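PDB 4K7C: aminopeptidase C from Lactobacillus rhamnosus, which probably removes amino-terminal residues from peptides, acting as a cysteine peptidase of the papain-like (C1-like) family. Local coordinates for residues S62-S67 with N385-K390; W71-L76 with L94-T99; A39-S44 with I336-D341; L332-Y337 with V398-W403. One frame throughout, in Å; residues are numbered along the deposited sequence.

How the contacts relate
All four contacts are largely buried. The centre of contact 1 lies about 14 Å from the centre of the chain and that of contact 2 about 12 Å; the two touch through F73, which packs on S62, Q64 and S386. Contact 1 is polar loop against loop; contact 2 is mostly apolar and joins two helices without a direct hydrogen bond between its segments. Contacts 3 and 4 sit farther out and share I336 and Y337: contact 4 ties L332 and the D333-I336 turn to 396-403, and contact 3 ties I336-K338 to the end of helix 23-39 and the link into helix 42-47. Only contact 3 is reached by other subunits, and there backbone bonds sit beside partly exposed charged side chains.

Contact 1 of 4, residues S62-S67 with N385-K390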
loop_
_atom_site.group_PDB
_atom_site.type_symbol
_atom_site.label_atom_id
_atom_site.label_comp_id
_atom_site.label_asym_id
_atom_site.label_seq_id
_atom_site.Cartn_x
_atom_site.Cartn_y
_atom_site.Cartn_z
ATOM N N SER A 62 6.282 -14.663 20.299
ATOM C CA SER A 62 6.038 -15.546 19.172
ATOM C C SER A 62 4.688 -15.113 18.523
ATOM O O SER A 62 3.994 -14.191 19.019
ATOM C CB SER A 62 5.993 -17.024 19.664
ATOM O OG SER A 62 5.099 -17.185 20.745
ATOM N N ASN A 63 4.310 -15.750 17.432
ATOM C CA ASN A 63 3.131 -15.377 16.662
ATOM C C ASN A 63 2.535 -16.606 16.018
ATOM O O ASN A 63 3.140 -17.228 15.115
ATOM C CB ASN A 63 3.517 -14.383 15.546
ATOM C CG ASN A 63 2.303 -13.809 14.857
ATOM O OD1 ASN A 63 1.176 -14.234 15.077
ATOM N ND2 ASN A 63 2.539 -12.840 13.997
ATOM N N GLN A 64 1.354 -16.981 16.497
ATOM C CA GLN A 64 0.592 -18.129 16.018
ATOM C C GLN A 64 -0.110 -17.944 14.690
ATOM O O GLN A 64 -0.566 -18.911 14.072
ATOM C CB GLN A 64 -0.407 -18.516 17.116
ATOM C CG GLN A 64 -1.650 -17.627 17.187
ATOM C CD GLN A 64 -2.384 -17.815 18.454
ATOM O OE1 GLN A 64 -1.833 -17.661 19.550
ATOM N NE2 GLN A 64 -3.597 -18.267 18.331
ATOM N N LYS A 65 -0.176 -16.702 14.230
ATOM C CA LYS A 65 -0.820 -16.390 12.964
ATOM C C LYS A 65 -2.261 -16.848 12.920
ATOM O O LYS A 65 -2.939 -16.791 13.960
ATOM C CB LYS A 65 0.081 -16.861 11.825
ATOM C CG LYS A 65 1.402 -16.120 11.934
ATOM C CD LYS A 65 2.254 -16.273 10.689
ATOM C CE LYS A 65 3.549 -15.457 10.781
ATOM N NZ LYS A 65 4.481 -15.760 9.651
ATOM N N GLN A 66 -2.723 -17.359 11.785
ATOM C CA GLN A 66 -4.099 -17.665 11.628
ATOM C C GLN A 66 -4.293 -19.136 12.002
ATOM O O GLN A 66 -4.685 -19.999 11.204
ATOM C CB GLN A 66 -4.572 -17.331 10.206
ATOM C CG GLN A 66 -4.403 -15.866 9.880
ATOM C CD GLN A 66 -4.723 -15.590 8.426
ATOM O OE1 GLN A 66 -3.851 -15.642 7.548
ATOM N NE2 GLN A 66 -5.939 -15.245 8.171
ATOM N N SER A 67 -4.155 -19.357 13.300
ATOM C CA SER A 67 -4.412 -20.651 13.840
ATOM C C SER A 67 -4.876 -20.465 15.297
ATOM O O SER A 67 -4.738 -19.371 15.879
ATOM C CB SER A 67 -3.120 -21.517 13.830
ATOM O OG SER A 67 -2.226 -21.077 14.815
ATOM N N ASN A 385 1.629 -12.239 25.002
ATOM C CA ASN A 385 0.703 -12.747 24.005
ATOM C C ASN A 385 1.499 -13.415 22.899
ATOM O O ASN A 385 2.704 -13.400 22.957
ATOM C CB ASN A 385 -0.253 -11.679 23.441
ATOM C CG ASN A 385 -1.611 -12.260 22.973
ATOM O OD1 ASN A 385 -1.823 -13.463 22.826
ATOM N ND2 ASN A 385 -2.560 -11.358 22.742
ATOM N N SER A 386 0.797 -14.083 21.985
ATOM C CA SER A 386 1.401 -14.898 20.891
ATOM C C SER A 386 0.837 -14.461 19.536
ATOM O O SER A 386 0.530 -15.270 18.627
ATOM C CB SER A 386 1.163 -16.413 21.123
ATOM O OG SER A 386 -0.208 -16.750 21.314
ATOM N N TRP A 387 0.643 -13.143 19.404
ATOM C CA TRP A 387 0.112 -12.552 18.185
ATOM C C TRP A 387 1.133 -11.706 17.469
ATOM O O TRP A 387 0.760 -10.858 16.621
ATOM C CB TRP A 387 -1.130 -11.676 18.505
ATOM C CG TRP A 387 -2.284 -12.427 18.995
ATOM C CD1 TRP A 387 -2.487 -13.813 18.968
ATOM C CD2 TRP A 387 -3.473 -11.861 19.638
ATOM N NE1 TRP A 387 -3.708 -14.087 19.536
ATOM C CE2 TRP A 387 -4.310 -12.930 19.987
ATOM C CE3 TRP A 387 -3.873 -10.559 19.941
ATOM C CZ2 TRP A 387 -5.561 -12.743 20.574
ATOM C CZ3 TRP A 387 -5.123 -10.351 20.602
ATOM C CH2 TRP A 387 -5.932 -11.444 20.937
ATOM N N GLY A 388 2.409 -11.882 17.823
ATOM C CA GLY A 388 3.540 -11.119 17.278
ATOM C C GLY A 388 3.616 -9.726 17.897
ATOM O O GLY A 388 2.814 -9.321 18.800
ATOM N N GLU A 389 4.540 -8.969 17.371
ATOM C CA GLU A 389 4.996 -7.699 18.022
ATOM C C GLU A 389 4.220 -6.448 17.662
ATOM O O GLU A 389 4.461 -5.397 18.276
ATOM C CB GLU A 389 6.454 -7.388 17.683
ATOM C CG GLU A 389 7.433 -8.392 18.179
ATOM C CD GLU A 389 8.875 -7.962 18.027
ATOM O OE1 GLU A 389 9.228 -7.361 16.946
ATOM O OE2 GLU A 389 9.654 -8.276 18.976
ATOM N N LYS A 390 3.306 -6.538 16.710
ATOM C CA LYS A 390 2.598 -5.338 16.285
ATOM C C LYS A 390 1.282 -5.047 16.990
ATOM O O LYS A 390 0.529 -4.162 16.522
ATOM C CB LYS A 390 2.368 -5.421 14.795
ATOM C CG LYS A 390 3.706 -5.406 14.038
ATOM C CD LYS A 390 3.446 -5.615 12.556
ATOM C CE LYS A 390 4.695 -5.182 11.779
ATOM N NZ LYS A 390 4.700 -5.771 10.409
HETATM O O HOH W 1 4.704 -15.191 22.659
#
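S386 OG donates to Q64 OE1 at 2.6 Å, lying in the plane of the carboxamide with a C=O...O angle of 159°. The amide is held at both ends, since Q64 NE2 gives a hydrogen bond to S67 O (2.9 Å), which stays near the amide plane; donor and acceptor together fix how the group is turned. With chi1 at 78°, CG stands between the backbone N and the carbonyl carbon, and the extended chain beyond carries OE1 across to S386 and to the edge of the W387 indole.

Beneath the side chains runs a single backbone bridge. Q64 N meets S386 O at 2.9 Å in a nearly straight bond (169°), whereas G388 N reaches S62 O at 3.0 Å along a more bent path. Water 1 extends the bridge, accepting from S62 N and donating to N385 O (2.7 Å). N63 lays CB and CG against G388 N and closes an Asx turn, its OD1 taking K65 N at 2.9 Å.

N385 OD1 accepts S386 N at 2.8 Å as well as H364 NE2, while its ND2 lies over one face of W387. C70 touches Q64, an arrangement consistent with the papain-like active site, in which a glutamine lines the oxyanion hole and an asparagine orients the histidine. With backbone and amide of Q64 both bonded to S386, a flip of that amide is probably disfavoured.

Contact 2 of 4, residues W71-L76 with L94-T99; sequences WMFAAL and LSQNYT
Q96 NE2, packed against F73, is gripped by two acceptors: water 2 at 3.0 Å and the carboxylate of E93. The same water donates to F73 O (3.1 Å), so a solvent molecule links the two segments where no direct hydrogen bond does. At the other end of the amide, Q96 OE1 accepts from K157 NZ.

The amide is pressed flat on the F73 ring, their planes 7° apart. A bend at chi2 (93°) folds the Q96 chain to allow this, and it also sets CG over the ring as a CH-pi donor, 3.4 Å from the F73 centroid and 12° off the normal. Q96 NE2 comes within 3.3 Å of F73 CE1. Replacing F73 by an alanine would probably take away the face on which the Q96 amide and CG lie and open a gap beside S62, Q64 and S386.

One helical turn on, L76 divides its branches: CD2 meets L94 CD1 at 4.0 Å, and CD1 comes tip to tip with T99 OG1 at 3.7 Å. M72, deposited as selenomethionine, slides past T99 in the opposite direction, with SE 3.4 Å from OG1. That hydroxyl is occupied at home, donating to Q96 O.

S95 OG caps helix 96-117 by accepting from Y98 N, and is also hydrogen-bonded to M160 O. Helix 70-87, against which L94 and the first turn of helix 96-117 pack, probably corresponds to the central helix of the papain-like fold, which in such enzymes begins at the active-site cysteine.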
loop_
_atom_site.group_PDB
_atom_site.type_symbol
_atom_site.label_atom_id
_atom_site.label_comp_id
_atom_site.label_asym_id
_atom_site.label_seq_id
_atom_site.Cartn_x
_atom_site.Cartn_y
_atom_site.Cartn_z
ATOM N N TRP A 71 -2.856 -22.112 23.244
ATOM C CA TRP A 71 -2.512 -22.999 24.378
ATOM C C TRP A 71 -1.108 -23.593 24.240
ATOM O O TRP A 71 -0.371 -23.633 25.190
ATOM C CB TRP A 71 -3.543 -24.095 24.525
ATOM C CG TRP A 71 -3.676 -25.061 23.340
ATOM C CD1 TRP A 71 -4.045 -24.771 22.040
ATOM C CD2 TRP A 71 -3.481 -26.479 23.383
ATOM N NE1 TRP A 71 -4.054 -25.899 21.288
ATOM C CE2 TRP A 71 -3.766 -26.973 22.094
ATOM C CE3 TRP A 71 -3.104 -27.366 24.376
ATOM C CZ2 TRP A 71 -3.698 -28.325 21.793
ATOM C CZ3 TRP A 71 -3.063 -28.729 24.074
ATOM C CH2 TRP A 71 -3.354 -29.182 22.821
HETATM N N MSE A 72 -0.752 -23.966 23.011
HETATM C CA MSE A 72 0.579 -24.500 22.692
HETATM C C MSE A 72 1.668 -23.450 22.736
HETATM O O MSE A 72 2.710 -23.633 23.312
HETATM C CB MSE A 72 0.634 -25.112 21.289
HETATM C CG MSE A 72 -0.395 -26.100 20.968
HETATM SE SE MSE A 72 -0.066 -26.649 19.106
HETATM C CE MSE A 72 -1.585 -27.815 19.333
ATOM N N PHE A 73 1.398 -22.307 22.116
ATOM C CA PHE A 73 2.319 -21.177 22.127
ATOM C C PHE A 73 2.604 -20.761 23.549
ATOM O O PHE A 73 3.786 -20.561 23.920
ATOM C CB PHE A 73 1.797 -19.978 21.274
ATOM C CG PHE A 73 2.117 -20.130 19.807
ATOM C CD1 PHE A 73 3.107 -19.351 19.216
ATOM C CD2 PHE A 73 1.471 -21.033 19.053
ATOM C CE1 PHE A 73 3.430 -19.494 17.895
ATOM C CE2 PHE A 73 1.771 -21.207 17.707
ATOM C CZ PHE A 73 2.795 -20.460 17.140
ATOM N N ALA A 74 1.542 -20.673 24.357
ATOM C CA ALA A 74 1.709 -20.253 25.741
ATOM C C ALA A 74 2.496 -21.277 26.575
ATOM O O ALA A 74 3.428 -20.936 27.304
ATOM C CB ALA A 74 0.385 -19.960 26.374
ATOM N N ALA A 75 2.186 -22.521 26.420
ATOM C CA ALA A 75 2.948 -23.566 27.159
ATOM C C ALA A 75 4.389 -23.526 26.707
ATOM O O ALA A 75 5.317 -23.542 27.543
ATOM C CB ALA A 75 2.373 -24.922 26.954
ATOM N N LEU A 76 4.621 -23.563 25.378
ATOM C CA LEU A 76 5.978 -23.554 24.887
ATOM C C LEU A 76 6.737 -22.261 25.282
ATOM O O LEU A 76 7.951 -22.248 25.428
ATOM C CB LEU A 76 6.013 -23.775 23.360
ATOM C CG LEU A 76 5.520 -25.177 22.907
ATOM C CD1 LEU A 76 5.334 -25.285 21.379
ATOM C CD2 LEU A 76 6.435 -26.281 23.383
ATOM N N LEU A 94 10.762 -22.822 20.498
ATOM C CA LEU A 94 10.436 -24.217 20.227
ATOM C C LEU A 94 9.435 -24.304 19.105
ATOM O O LEU A 94 8.641 -23.321 18.895
ATOM C CB LEU A 94 9.879 -24.861 21.495
ATOM C CG LEU A 94 10.849 -24.896 22.689
ATOM C CD1 LEU A 94 10.186 -25.059 24.095
ATOM C CD2 LEU A 94 11.937 -25.954 22.444
ATOM N N SER A 95 9.379 -25.467 18.451
ATOM C CA SER A 95 8.477 -25.675 17.338
ATOM C C SER A 95 7.022 -25.847 17.791
ATOM O O SER A 95 6.637 -26.876 18.306
ATOM C CB SER A 95 8.884 -26.896 16.545
ATOM O OG SER A 95 8.067 -27.180 15.494
ATOM N N GLN A 96 6.206 -24.844 17.483
ATOM C CA GLN A 96 4.745 -25.031 17.668
ATOM C C GLN A 96 4.081 -25.919 16.633
ATOM O O GLN A 96 3.020 -26.401 16.890
ATOM C CB GLN A 96 4.065 -23.653 17.723
ATOM C CG GLN A 96 4.778 -22.686 18.628
ATOM C CD GLN A 96 5.772 -21.822 17.958
ATOM O OE1 GLN A 96 6.175 -22.042 16.803
ATOM N NE2 GLN A 96 6.306 -20.838 18.741
ATOM N N ASN A 97 4.700 -26.127 15.465
ATOM C CA ASN A 97 4.199 -27.003 14.465
ATOM C C ASN A 97 4.341 -28.481 14.975
ATOM O O ASN A 97 3.449 -29.263 14.729
ATOM C CB ASN A 97 4.889 -26.819 13.177
ATOM C CG ASN A 97 4.189 -27.521 12.041
ATOM O OD1 ASN A 97 2.983 -27.853 12.123
ATOM N ND2 ASN A 97 4.879 -27.688 10.957
ATOM N N TYR A 98 5.428 -28.779 15.672
ATOM C CA TYR A 98 5.691 -30.116 16.232
ATOM C C TYR A 98 4.526 -30.561 17.108
ATOM O O TYR A 98 3.975 -31.636 16.877
ATOM C CB TYR A 98 7.068 -30.181 16.948
ATOM C CG TYR A 98 7.478 -31.590 17.341
ATOM C CD1 TYR A 98 8.025 -32.501 16.430
ATOM C CD2 TYR A 98 7.258 -32.018 18.627
ATOM C CE1 TYR A 98 8.385 -33.794 16.830
ATOM C CE2 TYR A 98 7.557 -33.336 19.009
ATOM C CZ TYR A 98 8.166 -34.169 18.122
ATOM O OH TYR A 98 8.529 -35.488 18.540
ATOM N N THR A 99 4.115 -29.701 18.057
ATOM C CA THR A 99 3.005 -30.031 18.938
ATOM C C THR A 99 1.725 -30.053 18.173
ATOM O O THR A 99 0.845 -30.866 18.451
ATOM C CB THR A 99 2.885 -29.048 20.133
ATOM O OG1 THR A 99 3.118 -27.692 19.658
ATOM C CG2 THR A 99 3.891 -29.360 21.180
HETATM O O HOH W 2 5.879 -20.110 21.637
#

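Contact 3 of 4, residues A39-S44 with I336-D341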
loop_
_atom_site.group_PDB
_atom_site.type_symbol
_atom_site.label_atom_id
_atom_site.label_comp_id
_atom_site.label_asym_id
_atom_site.label_seq_id
_atom_site.Cartn_x
_atom_site.Cartn_y
_atom_site.Cartn_z
ATOM N N ALA A 39 -16.883 4.378 23.115
ATOM C CA ALA A 39 -16.814 4.082 24.521
ATOM C C ALA A 39 -15.449 3.974 25.172
ATOM O O ALA A 39 -15.398 3.887 26.392
ATOM C CB ALA A 39 -17.519 2.754 24.754
ATOM N N GLU A 40 -14.366 3.986 24.387
ATOM C CA GLU A 40 -13.028 3.663 24.917
ATOM C C GLU A 40 -12.553 4.877 25.787
ATOM O O GLU A 40 -12.813 6.046 25.485
ATOM C CB GLU A 40 -12.077 3.300 23.802
ATOM C CG GLU A 40 -10.768 2.779 24.366
ATOM C CD GLU A 40 -9.966 1.914 23.411
ATOM O OE1 GLU A 40 -10.511 1.605 22.322
ATOM O OE2 GLU A 40 -8.813 1.505 23.840
ATOM N N ASN A 41 -11.985 4.511 26.919
ATOM C CA ASN A 41 -11.711 5.377 28.060
ATOM C C ASN A 41 -10.216 5.567 28.270
ATOM O O ASN A 41 -9.471 4.650 28.714
ATOM C CB ASN A 41 -12.324 4.669 29.236
ATOM C CG ASN A 41 -12.141 5.385 30.534
ATOM O OD1 ASN A 41 -11.735 6.548 30.646
ATOM N ND2 ASN A 41 -12.371 4.661 31.544
ATOM N N THR A 42 -9.789 6.791 28.050
ATOM C CA THR A 42 -8.417 7.178 28.212
ATOM C C THR A 42 -7.954 7.054 29.693
ATOM O O THR A 42 -6.796 6.805 29.924
ATOM C CB THR A 42 -8.218 8.545 27.658
ATOM O OG1 THR A 42 -8.411 8.445 26.253
ATOM C CG2 THR A 42 -6.842 9.050 27.910
ATOM N N ASP A 43 -8.841 7.157 30.656
ATOM C CA ASP A 43 -8.443 6.920 32.094
ATOM C C ASP A 43 -7.839 5.501 32.309
ATOM O O ASP A 43 -6.941 5.283 33.117
ATOM C CB ASP A 43 -9.592 7.059 33.051
ATOM C CG ASP A 43 -10.183 8.510 33.082
ATOM O OD1 ASP A 43 -9.583 9.417 32.513
ATOM O OD2 ASP A 43 -11.293 8.698 33.617
ATOM N N SER A 44 -8.406 4.549 31.593
ATOM C CA SER A 44 -7.855 3.196 31.614
ATOM C C SER A 44 -6.467 3.167 30.999
ATOM O O SER A 44 -5.516 2.488 31.537
ATOM C CB SER A 44 -8.777 2.257 30.915
ATOM O OG SER A 44 -8.259 0.954 30.803
ATOM N N ILE A 336 -11.694 -0.196 30.271
ATOM C CA ILE A 336 -11.235 0.241 28.939
ATOM C C ILE A 336 -12.356 0.814 28.109
ATOM O O ILE A 336 -12.117 1.741 27.304
ATOM C CB ILE A 336 -10.346 -0.796 28.214
ATOM C CG1 ILE A 336 -9.699 -0.192 26.998
ATOM C CG2 ILE A 336 -11.185 -2.013 27.750
ATOM C CD1 ILE A 336 -8.768 0.950 27.274
ATOM N N TYR A 337 -13.576 0.321 28.329
ATOM C CA TYR A 337 -14.784 0.877 27.719
ATOM C C TYR A 337 -15.743 1.241 28.796
ATOM O O TYR A 337 -15.763 0.592 29.826
ATOM C CB TYR A 337 -15.476 -0.109 26.793
ATOM C CG TYR A 337 -14.572 -0.661 25.695
ATOM C CD1 TYR A 337 -14.066 0.141 24.687
ATOM C CD2 TYR A 337 -14.242 -2.015 25.658
ATOM C CE1 TYR A 337 -13.264 -0.397 23.691
ATOM C CE2 TYR A 337 -13.429 -2.587 24.687
ATOM C CZ TYR A 337 -12.914 -1.776 23.688
ATOM O OH TYR A 337 -12.115 -2.276 22.722
ATOM N N LYS A 338 -16.548 2.283 28.553
ATOM C CA LYS A 338 -17.667 2.593 29.461
ATOM C C LYS A 338 -18.960 2.496 28.713
ATOM O O LYS A 338 -19.605 3.511 28.376
ATOM C CB LYS A 338 -17.476 3.954 30.069
ATOM C CG LYS A 338 -16.319 4.018 31.000
ATOM C CD LYS A 338 -16.537 3.243 32.317
ATOM C CE LYS A 338 -15.473 3.399 33.356
ATOM N NZ LYS A 338 -15.748 2.560 34.586
ATOM N N LYS A 339 -19.304 1.260 28.370
ATOM C CA LYS A 339 -20.530 1.022 27.629
ATOM C C LYS A 339 -21.804 1.299 28.394
ATOM O O LYS A 339 -22.728 1.867 27.831
ATOM C CB LYS A 339 -20.577 -0.382 27.037
ATOM C CG LYS A 339 -19.478 -0.622 26.061
ATOM C CD LYS A 339 -19.206 -2.095 25.861
ATOM C CE LYS A 339 -18.117 -2.318 24.832
ATOM N NZ LYS A 339 -17.713 -3.753 24.829
ATOM N N ASP A 340 -21.834 0.972 29.682
ATOM C CA ASP A 340 -23.053 1.175 30.503
ATOM C C ASP A 340 -23.378 2.667 30.505
ATOM O O ASP A 340 -24.518 3.057 30.307
ATOM C CB ASP A 340 -22.902 0.654 31.943
ATOM C CG ASP A 340 -22.375 -0.806 32.061
ATOM O OD1 ASP A 340 -21.394 -1.209 31.331
ATOM O OD2 ASP A 340 -22.932 -1.537 32.945
ATOM N N ASP A 341 -22.346 3.484 30.671
ATOM C CA ASP A 341 -22.522 4.921 30.657
ATOM C C ASP A 341 -23.024 5.399 29.301
ATOM O O ASP A 341 -24.014 6.185 29.188
ATOM C CB ASP A 341 -21.187 5.627 30.805
ATOM C CG ASP A 341 -20.655 5.655 32.234
ATOM O OD1 ASP A 341 -21.418 5.326 33.191
ATOM O OD2 ASP A 341 -19.462 6.068 32.381
HETATM O O HOH W 3 -10.631 -0.890 20.962
#
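E40 and I336 lie side by side and point the same way, with E40 OE2 3.5 Å from I336 CD1. In both, the first chain atom stands opposite the backbone N: CG of E40 (chi1 -172°) and CG1 of I336 (chi1 -169°). I336 CD1 ends between that carboxylate and S44 OG, 3.6 Å from the latter, which is itself hydrogen-bonded to D333.

The E40 carboxylate stands steeply to the Y337 ring, the planes 75° apart. Water 3, at the ring edge, donates to E40 OE1 (2.8 Å), which also binds a glycerol, and to Y337 OH (2.7 Å), a partner of S325 O too. With an alanine in place of E40, the water would probably lose its bond to the carboxylate, and I336 CD1 the chain lying alongside it.

Two backbone bonds, N41 N to I336 O (2.8 Å) and K338 N to A39 O (2.9 Å), flank the single E40-Y337 bridge, which joins the link between helices 23-39 and 42-47 to the loop entering helix 339-343. N41 turns OD1 back to cap helix 42-47, accepting D43 N from above its carbonyl plane, while ND2 passes K338 CE at 3.8 Å and donates to N335 O.

N32 and K28 of a second subunit pack on E40 and N41. Because E40 OE2 also lies close to D326 OD2, one of these acids may bind its proton more tightly than usual.

Contact 4 of 4, residues L332-Y337 with V398-W403; sequences LDTNIY and VASDAW
V398 O receives L332 N at 2.8 Å, nearly along the C=O axis, which opens the parallel pairing of strands 331-332 and 396-400. A399 is the bridge partner of L332, and their CB atoms pack at 4.0 Å on the same face of the sheet. S400 N then returns the bond to L332 O, again at 2.8 Å and about as straight.

S400 is where strand gives way to helix 401-407. Its OG, tucked over its own backbone (chi1 70°), does two jobs: it accepts W403 N (3.1 Å) as the N-cap of the helix and donates to D333 OD1 (2.8 Å) from above the carboxylate plane. N335 N meets that same oxygen from the opposite face at 3.1 Å, forming an Asx turn superposed on the type I turn from D333 to I336. One carboxylate oxygen thus ties a turn to a helix cap where the parallel strand pair ends. The other, OD2, is hydrogen-bonded to S44, which links this turn to helix 42-47, part of contact 3.

A402 sets its CB 3.5 Å from T334 OG1. W403, with CG opposite its backbone N (chi1 -165°), swings its indole back under the strand end: L332 CB lies 3.7 Å from the centroid of the five-membered ring and 12° off its normal, a CH-pi contact over the face. T334 N comes up at the ring edge instead, and W403 NE1 is hydrogen-bonded to Q323 O.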
loop_
_atom_site.group_PDB
_atom_site.type_symbol
_atom_site.label_atom_id
_atom_site.label_comp_id
_atom_site.label_asym_id
_atom_site.label_seq_id
_atom_site.Cartn_x
_atom_site.Cartn_y
_atom_site.Cartn_z
ATOM N N LEU A 332 -6.402 -5.050 28.755
ATOM C CA LEU A 332 -7.456 -5.887 29.232
ATOM C C LEU A 332 -7.881 -5.248 30.574
ATOM O O LEU A 332 -7.201 -5.413 31.585
ATOM C CB LEU A 332 -6.920 -7.308 29.450
ATOM C CG LEU A 332 -6.139 -8.009 28.335
ATOM C CD1 LEU A 332 -5.697 -9.459 28.614
ATOM C CD2 LEU A 332 -6.942 -7.984 27.075
ATOM N N ASP A 333 -8.960 -4.488 30.592
ATOM C CA ASP A 333 -9.310 -3.717 31.759
ATOM C C ASP A 333 -10.832 -3.553 31.668
ATOM O O ASP A 333 -11.397 -3.173 30.616
ATOM C CB ASP A 333 -8.562 -2.336 31.831
ATOM C CG ASP A 333 -8.855 -1.531 33.105
ATOM O OD1 ASP A 333 -9.584 -2.048 34.042
ATOM O OD2 ASP A 333 -8.377 -0.350 33.117
ATOM N N THR A 334 -11.500 -3.890 32.784
ATOM C CA THR A 334 -12.924 -3.628 32.946
ATOM C C THR A 334 -13.270 -2.139 32.676
ATOM O O THR A 334 -14.387 -1.861 32.332
ATOM C CB THR A 334 -13.397 -4.003 34.341
ATOM O OG1 THR A 334 -12.579 -3.346 35.287
ATOM C CG2 THR A 334 -13.351 -5.473 34.553
ATOM N N ASN A 335 -12.305 -1.226 32.816
ATOM C CA ASN A 335 -12.524 0.206 32.565
ATOM C C ASN A 335 -12.174 0.685 31.139
ATOM O O ASN A 335 -12.398 1.899 30.857
ATOM C CB ASN A 335 -11.788 1.122 33.617
ATOM C CG ASN A 335 -12.279 0.889 35.037
ATOM O OD1 ASN A 335 -11.452 0.894 36.054
ATOM N ND2 ASN A 335 -13.552 0.701 35.171
ATOM N N ILE A 336 -11.694 -0.196 30.271
ATOM C CA ILE A 336 -11.235 0.241 28.939
ATOM C C ILE A 336 -12.356 0.814 28.109
ATOM O O ILE A 336 -12.117 1.741 27.304
ATOM C CB ILE A 336 -10.346 -0.796 28.214
ATOM C CG1 ILE A 336 -9.699 -0.192 26.998
ATOM C CG2 ILE A 336 -11.185 -2.013 27.750
ATOM C CD1 ILE A 336 -8.768 0.950 27.274
ATOM N N TYR A 337 -13.576 0.321 28.329
ATOM C CA TYR A 337 -14.784 0.877 27.719
ATOM C C TYR A 337 -15.743 1.241 28.796
ATOM O O TYR A 337 -15.763 0.592 29.826
ATOM C CB TYR A 337 -15.476 -0.109 26.793
ATOM C CG TYR A 337 -14.572 -0.661 25.695
ATOM C CD1 TYR A 337 -14.066 0.141 24.687
ATOM C CD2 TYR A 337 -14.242 -2.015 25.658
ATOM C CE1 TYR A 337 -13.264 -0.397 23.691
ATOM C CE2 TYR A 337 -13.429 -2.587 24.687
ATOM C CZ TYR A 337 -12.914 -1.776 23.688
ATOM O OH TYR A 337 -12.115 -2.276 22.722
ATOM N N VAL A 398 -1.448 -5.940 28.980
ATOM C CA VAL A 398 -1.532 -5.601 30.381
ATOM C C VAL A 398 -2.973 -5.853 30.794
ATOM O O VAL A 398 -3.936 -5.480 30.039
ATOM C CB VAL A 398 -1.030 -4.209 30.664
ATOM C CG1 VAL A 398 -1.687 -3.210 29.735
ATOM C CG2 VAL A 398 -1.282 -3.842 32.124
ATOM N N ALA A 399 -3.179 -6.498 31.974
ATOM C CA ALA A 399 -4.519 -6.839 32.439
ATOM C C ALA A 399 -4.680 -6.216 33.806
ATOM O O ALA A 399 -3.761 -6.359 34.665
ATOM C CB ALA A 399 -4.721 -8.320 32.580
ATOM N N SER A 400 -5.777 -5.476 34.007
ATOM C CA SER A 400 -6.023 -4.891 35.295
ATOM C C SER A 400 -6.404 -6.030 36.279
ATOM O O SER A 400 -6.885 -7.098 35.885
ATOM C CB SER A 400 -7.157 -3.805 35.280
ATOM O OG SER A 400 -8.416 -4.393 35.064
ATOM N N ASP A 401 -6.209 -5.761 37.575
ATOM C CA ASP A 401 -6.587 -6.742 38.575
ATOM C C ASP A 401 -8.115 -6.974 38.538
ATOM O O ASP A 401 -8.596 -8.107 38.673
ATOM C CB ASP A 401 -6.110 -6.308 39.957
ATOM C CG ASP A 401 -6.093 -7.488 40.894
ATOM O OD1 ASP A 401 -5.473 -8.457 40.484
ATOM O OD2 ASP A 401 -6.792 -7.470 41.947
ATOM N N ALA A 402 -8.926 -5.920 38.286
ATOM C CA ALA A 402 -10.368 -6.172 38.128
ATOM C C ALA A 402 -10.717 -7.078 36.980
ATOM O O ALA A 402 -11.664 -7.896 37.064
ATOM C CB ALA A 402 -11.128 -4.836 38.050
ATOM N N TRP A 403 -10.013 -6.883 35.855
ATOM C CA TRP A 403 -10.188 -7.732 34.716
ATOM C C TRP A 403 -9.826 -9.173 35.037
ATOM O O TRP A 403 -10.535 -10.062 34.645
ATOM C CB TRP A 403 -9.374 -7.240 33.491
ATOM C CG TRP A 403 -9.772 -7.862 32.158
ATOM C CD1 TRP A 403 -10.626 -7.332 31.227
ATOM C CD2 TRP A 403 -9.321 -9.113 31.603
ATOM N NE1 TRP A 403 -10.702 -8.145 30.120
ATOM C CE2 TRP A 403 -9.908 -9.242 30.330
ATOM C CE3 TRP A 403 -8.494 -10.123 32.076
ATOM C CZ2 TRP A 403 -9.722 -10.351 29.517
ATOM C CZ3 TRP A 403 -8.264 -11.219 31.231
ATOM C CH2 TRP A 403 -8.889 -11.325 29.984
#